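Local atomic coordinates of ribokinase, putative (Burkholderia thailandensis, PDB entry 3B1N), a protein that acts as a nucleoside kinase of the ribokinase family, probably phosphorylating nucleosides such as inosine, and here holds ADP and the nucleoside mizoribine. Residues Q151-L156 against F163-G168; D201-G204 against E209-S212. One frame throughout, in Å; residues are numbered along the deposited sequence.

Contact 1 of 2, residues Q151-L156 against F163-G168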
ATOM      1  N   GLN B 151      17.975  -2.066 -21.950  1.00 15.85           N
ATOM      2  CA  GLN B 151      18.959  -2.950 -22.547  0.50 16.22           C
ATOM      3  C   GLN B 151      18.302  -4.127 -23.263  1.00 16.70           C
ATOM      4  O   GLN B 151      18.671  -4.506 -24.346  1.00 16.71           O
ATOM      5  CB  GLN B 151      19.853  -3.503 -21.436  0.50 15.79           C
ATOM      6  CG  GLN B 151      21.062  -4.241 -21.893  0.50 15.68           C
ATOM      7  CD  GLN B 151      21.800  -4.820 -20.707  0.50 14.41           C
ATOM      8  OE1 GLN B 151      22.661  -4.158 -20.108  0.50 17.03           O
ATOM      9  NE2 GLN B 151      21.400  -6.010 -20.295  0.50  7.26           N
ATOM     10  N   HIS B 152      17.331  -4.744 -22.595  1.00 16.69           N
ATOM     11  CA  HIS B 152      16.684  -5.913 -23.210  1.00 15.88           C
ATOM     12  C   HIS B 152      15.973  -5.530 -24.500  1.00 16.13           C
ATOM     13  O   HIS B 152      15.993  -6.291 -25.484  1.00 18.14           O
ATOM     14  CB  HIS B 152      15.677  -6.569 -22.245  1.00 15.54           C
ATOM     15  CG  HIS B 152      16.291  -7.160 -21.024  1.00 17.04           C
ATOM     16  ND1 HIS B 152      17.593  -7.623 -20.961  1.00 18.44           N
ATOM     17  CD2 HIS B 152      15.739  -7.412 -19.812  1.00 17.48           C
ATOM     18  CE1 HIS B 152      17.827  -8.081 -19.738  1.00 22.39           C
ATOM     19  NE2 HIS B 152      16.712  -7.962 -19.026  1.00 19.11           N
ATOM     20  N   THR B 153      15.321  -4.369 -24.491  1.00 15.78           N
ATOM     21  CA  THR B 153      14.632  -3.914 -25.691  1.00 16.13           C
ATOM     22  C   THR B 153      15.588  -3.670 -26.846  1.00 17.99           C
ATOM     23  O   THR B 153      15.291  -4.081 -27.975  1.00 16.19           O
ATOM     24  CB  THR B 153      13.716  -2.718 -25.478  1.00 17.81           C
ATOM     25  OG1 THR B 153      14.464  -1.557 -25.155  1.00 21.61           O
ATOM     26  CG2 THR B 153      12.781  -3.026 -24.342  1.00 14.24           C
ATOM     27  N   GLU B 154      16.707  -3.002 -26.543  1.00 17.51           N
ATOM     28  CA  GLU B 154      17.721  -2.765 -27.573  1.00 19.62           C
ATOM     29  C   GLU B 154      18.256  -4.075 -28.137  1.00 19.34           C
ATOM     30  O   GLU B 154      18.363  -4.238 -29.364  1.00 20.63           O
ATOM     31  CB  GLU B 154      18.860  -1.872 -27.018  1.00 17.80           C
ATOM     32  CG  GLU B 154      18.417  -0.432 -26.703  1.00 20.58           C
ATOM     33  CD  GLU B 154      18.202   0.418 -27.968  1.00 24.65           C
ATOM     34  OE1 GLU B 154      18.633   0.015 -29.083  1.00 26.48           O
ATOM     35  OE2 GLU B 154      17.612   1.507 -27.843  1.00 28.90           O
ATOM     36  N   GLU B 155      18.586  -5.008 -27.269  1.00 19.07           N
ATOM     37  CA  GLU B 155      19.219  -6.251 -27.667  1.00 19.17           C
ATOM     38  C   GLU B 155      18.271  -7.164 -28.414  1.00 19.39           C
ATOM     39  O   GLU B 155      18.634  -7.789 -29.398  1.00 20.95           O
ATOM     40  CB  GLU B 155      19.793  -6.949 -26.475  1.00 19.13           C
ATOM     41  CG  GLU B 155      21.026  -6.188 -25.953  1.00 22.48           C
ATOM     42  CD  GLU B 155      21.714  -6.878 -24.846  1.00 28.26           C
ATOM     43  OE1 GLU B 155      21.278  -8.007 -24.522  1.00 28.89           O
ATOM     44  OE2 GLU B 155      22.695  -6.294 -24.290  1.00 28.79           O
ATOM     45  N   LEU B 156      17.026  -7.255 -27.956  1.00 17.64           N
ATOM     46  CA  LEU B 156      16.111  -8.117 -28.682  1.00 17.65           C
ATOM     47  C   LEU B 156      15.841  -7.577 -30.087  1.00 18.26           C
ATOM     48  O   LEU B 156      15.717  -8.356 -31.048  1.00 19.88           O
ATOM     49  CB  LEU B 156      14.801  -8.327 -27.880  1.00 15.89           C
ATOM     50  CG  LEU B 156      14.964  -9.198 -26.646  1.00 15.22           C
ATOM     51  CD1 LEU B 156      13.767  -8.925 -25.732  1.00 14.14           C
ATOM     52  CD2 LEU B 156      15.042 -10.697 -26.999  1.00 16.52           C
ATOM     53  N   PHE B 163       9.138  -9.211 -29.915  1.00 15.01           N
ATOM     54  CA  PHE B 163       8.909  -9.145 -28.465  1.00 14.45           C
ATOM     55  C   PHE B 163       7.791  -8.191 -28.145  1.00 13.90           C
ATOM     56  O   PHE B 163       7.574  -7.163 -28.812  1.00 13.04           O
ATOM     57  CB  PHE B 163      10.209  -8.789 -27.681  1.00 14.86           C
ATOM     58  CG  PHE B 163      10.712  -7.373 -27.903  1.00 16.86           C
ATOM     59  CD1 PHE B 163      10.441  -6.355 -26.987  1.00 17.26           C
ATOM     60  CD2 PHE B 163      11.484  -7.062 -29.015  1.00 19.01           C
ATOM     61  CE1 PHE B 163      10.910  -5.049 -27.169  1.00 18.02           C
ATOM     62  CE2 PHE B 163      11.985  -5.764 -29.211  1.00 19.66           C
ATOM     63  CZ  PHE B 163      11.715  -4.750 -28.302  1.00 18.27           C
ATOM     64  N   ILE B 164       7.046  -8.550 -27.088  1.00 13.35           N
ATOM     65  CA  ILE B 164       6.099  -7.620 -26.471  1.00 12.72           C
ATOM     66  C   ILE B 164       6.857  -6.703 -25.506  1.00 11.90           C
ATOM     67  O   ILE B 164       7.664  -7.197 -24.727  1.00 12.63           O
ATOM     68  CB  ILE B 164       5.062  -8.422 -25.630  1.00 12.25           C
ATOM     69  CG1 ILE B 164       4.286  -9.442 -26.490  1.00 12.95           C
ATOM     70  CG2 ILE B 164       4.056  -7.407 -24.973  1.00 13.89           C
ATOM     71  CD1 ILE B 164       3.217 -10.233 -25.699  1.00 13.70           C
ATOM     72  N   PHE B 165       6.567  -5.419 -25.580  1.00 13.30           N
ATOM     73  CA  PHE B 165       7.063  -4.430 -24.604  1.00 14.51           C
ATOM     74  C   PHE B 165       5.928  -4.106 -23.634  1.00 14.95           C
ATOM     75  O   PHE B 165       4.859  -3.652 -24.043  1.00 14.71           O
ATOM     76  CB  PHE B 165       7.543  -3.192 -25.341  1.00 14.41           C
ATOM     77  CG  PHE B 165       8.057  -2.094 -24.443  1.00 15.01           C
ATOM     78  CD1 PHE B 165       9.025  -2.356 -23.478  1.00 17.92           C
ATOM     79  CD2 PHE B 165       7.605  -0.803 -24.617  1.00 16.52           C
ATOM     80  CE1 PHE B 165       9.515  -1.308 -22.663  1.00 19.54           C
ATOM     81  CE2 PHE B 165       8.051   0.229 -23.792  1.00 17.21           C
ATOM     82  CZ  PHE B 165       9.011  -0.044 -22.825  1.00 18.92           C
ATOM     83  N   ASP B 166       6.172  -4.350 -22.342  1.00 13.99           N
ATOM     84  CA  ASP B 166       5.224  -4.219 -21.285  0.50 14.92           C
ATOM     85  C   ASP B 166       5.875  -3.251 -20.218  1.00 15.67           C
ATOM     86  O   ASP B 166       6.384  -3.823 -19.225  1.00 16.09           O
ATOM     87  CB  ASP B 166       5.107  -5.708 -20.847  0.50 14.99           C
ATOM     88  CG  ASP B 166       4.331  -5.953 -19.585  0.50 15.52           C
ATOM     89  OD1 ASP B 166       3.455  -5.147 -19.242  0.50 18.43           O
ATOM     90  OD2 ASP B 166       4.624  -7.017 -18.929  0.50 15.93           O
ATOM     91  N   PRO B 167       5.882  -1.900 -20.403  1.00 16.05           N
ATOM     92  CA  PRO B 167       6.595  -1.028 -19.451  1.00 16.62           C
ATOM     93  C   PRO B 167       5.977  -1.119 -18.047  1.00 18.67           C
ATOM     94  O   PRO B 167       6.718  -1.153 -17.035  1.00 18.30           O
ATOM     95  CB  PRO B 167       6.538   0.353 -20.105  1.00 17.76           C
ATOM     96  CG  PRO B 167       5.368   0.307 -21.093  1.00 17.71           C
ATOM     97  CD  PRO B 167       5.315  -1.125 -21.537  1.00 16.00           C
ATOM     98  N   GLY B 168       4.653  -1.264 -18.009  1.00 16.13           N
ATOM     99  CA  GLY B 168       3.933  -1.588 -16.764  1.00 18.55           C
ATOM    100  C   GLY B 168       4.330  -0.662 -15.615  1.00 17.91           C
ATOM    101  O   GLY B 168       4.443   0.542 -15.755  1.00 16.14           O
TER
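Phe163 meets Leu156 and Thr153 where the helix of a beta-alpha-beta unit lies against the strand that completes it. The unit, made of strand 138-141, helix 146-158 and strand 163-165, belongs to the parallel part of the large sheet of this ribokinase fold, and it exemplifies how a crossover helix is seated on its sheet. The axes of helix 151-156 and strand 163-165 run roughly antiparallel, at 150°, and approach to 10.2 Å; no hydrogen bond joins the segments.

Apolar contacts carry the interface. Leu156 sets its CB 3.7 Å from Phe163 CD2, while its CD1 branch reaches Phe163 CG at 4.1 Å. The methyl CG2 of Thr153 is shared by two aromatic rings, 3.9 Å from both Phe163 CE1 and Phe165 CD1. It meets each ring obliquely. Sheet and helix neighbours extend this core: Leu156 also touches Ala139 and Val141, and Phe165 packs on Leu179 and Ser182 of helix 176-185.

The one polar side chain at the interface turns to its own helix. With chi1 at 67°, Thr153 directs its hydroxyl back to Val150 O, where it hydrogen-bonds, and presents its methyl to the strand. Thr153 O lies 3.7 Å from Phe163 CZ, approaching the ring obliquely. Beyond the interface, Pro167 CD rests 3.7 Å above one face of the Phe165 ring, offset toward the rim.

Contact 2 of 2, residues D201-G204 against E209-S212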
ATOM      1  N   ASP B 201       0.610  10.127 -22.541  1.00 22.20           N
ATOM      2  CA  ASP B 201       1.067  11.389 -21.907  1.00 23.16           C
ATOM      3  C   ASP B 201       2.573  11.593 -22.007  1.00 23.20           C
ATOM      4  O   ASP B 201       3.037  12.695 -22.338  1.00 25.59           O
ATOM      5  CB  ASP B 201       0.657  11.449 -20.442  1.00 23.06           C
ATOM      6  CG  ASP B 201      -0.829  11.665 -20.249  1.00 25.04           C
ATOM      7  OD1 ASP B 201      -1.605  11.825 -21.235  1.00 26.74           O
ATOM      8  OD2 ASP B 201      -1.226  11.648 -19.060  1.00 30.59           O
ATOM      9  N   LYS B 202       3.351  10.550 -21.744  1.00 22.75           N
ATOM     10  CA  LYS B 202       4.811  10.683 -21.658  1.00 22.71           C
ATOM     11  C   LYS B 202       5.449  10.763 -23.052  1.00 23.23           C
ATOM     12  O   LYS B 202       6.412  11.510 -23.272  1.00 24.39           O
ATOM     13  CB  LYS B 202       5.416   9.548 -20.800  1.00 22.16           C
ATOM     14  CG  LYS B 202       6.964   9.504 -20.696  1.00 23.48           C
ATOM     15  CD  LYS B 202       7.441   8.695 -19.455  1.00 27.13           C
ATOM     16  CE  LYS B 202       7.260   9.505 -18.139  1.00 25.06           C
ATOM     17  NZ  LYS B 202       7.526   8.611 -16.965  1.00 30.10           N
ATOM     18  N   THR B 203       4.917   9.987 -23.989  1.00 23.40           N
ATOM     19  CA  THR B 203       5.467   9.996 -25.343  1.00 23.40           C
ATOM     20  C   THR B 203       5.031  11.226 -26.121  1.00 24.40           C
ATOM     21  O   THR B 203       5.720  11.634 -27.079  1.00 24.33           O
ATOM     22  CB  THR B 203       5.029   8.772 -26.178  1.00 23.07           C
ATOM     23  OG1 THR B 203       3.601   8.743 -26.282  1.00 20.42           O
ATOM     24  CG2 THR B 203       5.591   7.458 -25.617  1.00 21.06           C
ATOM     25  N   GLY B 204       3.876  11.782 -25.759  1.00 25.58           N
ATOM     26  CA  GLY B 204       3.248  12.816 -26.586  1.00 26.23           C
ATOM     27  C   GLY B 204       2.530  12.240 -27.788  1.00 27.74           C
ATOM     28  O   GLY B 204       2.138  12.971 -28.694  1.00 29.69           O
ATOM     29  N   GLU B 209      -1.021   6.924 -32.971  1.00 27.54           N
ATOM     30  CA  GLU B 209       0.390   7.063 -33.271  1.00 27.15           C
ATOM     31  C   GLU B 209       1.220   5.903 -32.712  1.00 25.93           C
ATOM     32  O   GLU B 209       2.156   5.447 -33.338  1.00 26.27           O
ATOM     33  CB  GLU B 209       0.898   8.434 -32.825  1.00 27.72           C
ATOM     34  CG  GLU B 209       0.349   9.552 -33.747  1.00 31.14           C
ATOM     35  CD  GLU B 209       0.447  10.971 -33.186  1.00 37.24           C
ATOM     36  OE1 GLU B 209       0.497  11.921 -34.011  1.00 39.24           O
ATOM     37  OE2 GLU B 209       0.439  11.169 -31.952  1.00 34.54           O
ATOM     38  N   ILE B 210       0.856   5.407 -31.535  1.00 24.74           N
ATOM     39  CA  ILE B 210       1.560   4.264 -30.974  1.00 23.25           C
ATOM     40  C   ILE B 210       1.297   3.008 -31.822  1.00 22.77           C
ATOM     41  O   ILE B 210       2.221   2.223 -32.144  1.00 21.47           O
ATOM     42  CB  ILE B 210       1.139   4.058 -29.493  1.00 21.76           C
ATOM     43  CG1 ILE B 210       1.619   5.229 -28.629  1.00 23.70           C
ATOM     44  CG2 ILE B 210       1.643   2.735 -28.928  1.00 22.58           C
ATOM     45  CD1 ILE B 210       0.934   5.278 -27.287  1.00 23.14           C
ATOM     46  N   ALA B 211       0.025   2.851 -32.184  1.00 22.87           N
ATOM     47  CA  ALA B 211      -0.448   1.711 -32.940  1.00 23.74           C
ATOM     48  C   ALA B 211       0.252   1.634 -34.299  1.00 24.02           C
ATOM     49  O   ALA B 211       0.486   0.550 -34.824  1.00 24.24           O
ATOM     50  CB  ALA B 211      -1.953   1.817 -33.144  1.00 24.05           C
ATOM     51  N   SER B 212       0.612   2.794 -34.850  1.00 24.64           N
ATOM     52  CA  SER B 212       1.319   2.809 -36.137  1.00 25.77           C
ATOM     53  C   SER B 212       2.755   2.317 -36.027  1.00 25.74           C
ATOM     54  O   SER B 212       3.347   1.964 -37.042  1.00 26.56           O
ATOM     55  CB  SER B 212       1.261   4.197 -36.778  1.00 26.25           C
ATOM     56  OG  SER B 212       2.169   5.091 -36.159  1.00 29.06           O
TER
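Glu209 reaches back toward Gly204 across a short turn between two consecutive helices, 193-203 and 207-211, near the surface of the ribokinase fold. Gly204 leaves the first helix with positive phi, and the chain turns there toward the second. The pair illustrates how a side chain can span such a turn without bonding directly to the far segment.

The Glu209 side chain can be followed outward. Its CB is 6.3 Å from Gly204 O, and CG, anti to the carbonyl carbon (chi1 -72°), lies beside the backbone N and comes no nearer to Gly204. The chain then extends, and CD closes the gap to 5.2 Å. At the tip, OE2 stands 4.1 Å from Gly204 O, a contact between two acceptors rather than a bond. OE2 accepts a hydrogen bond from Ser206 N, three residues back and just ahead of helix 207-211, as in one half of a capping box at the helix N-terminus.

Deeper down, Ile210 CD1 approaches Thr203 OG1 at 4.5 Å, a loose contact, and the isoleucine also touches Val199 and Cys200 of the first helix. The Thr203 hydroxyl is engaged elsewhere, hydrogen-bonding to Val199 O and Trp205 N.

The backbone of Glu209 is gripped too. Its carbonyl O accepts from Arg213 NH2 and from Ser212 OG, the latter at 2.8 Å, with a C=O...OG angle of 124° and the hydroxyl tilted 31° out of the carbonyl plane.

How the contacts relate
Contact 1 lies within the buried body of the fold and contact 2 near its surface; their centres are 16 Å apart and their nearest atoms about 8 Å, without touching. Helix 176-185 connects them, since Leu179 packs on Phe165 in one and on Thr203 in the other. Both lie near the sodium site formed by Ile183, Glu184, Ala186 and Arg213, without contributing a ligand: the ion is about 7 Å from the Phe163 side chain and about 8 Å from that of Ile210. Contact 1 stands clear of the nucleoside pocket, the Phe165 side chain being about 12 Å from bound mizoribine, and the Ile210 side chain is about 11 Å from that of nucleotide-binding Arg221.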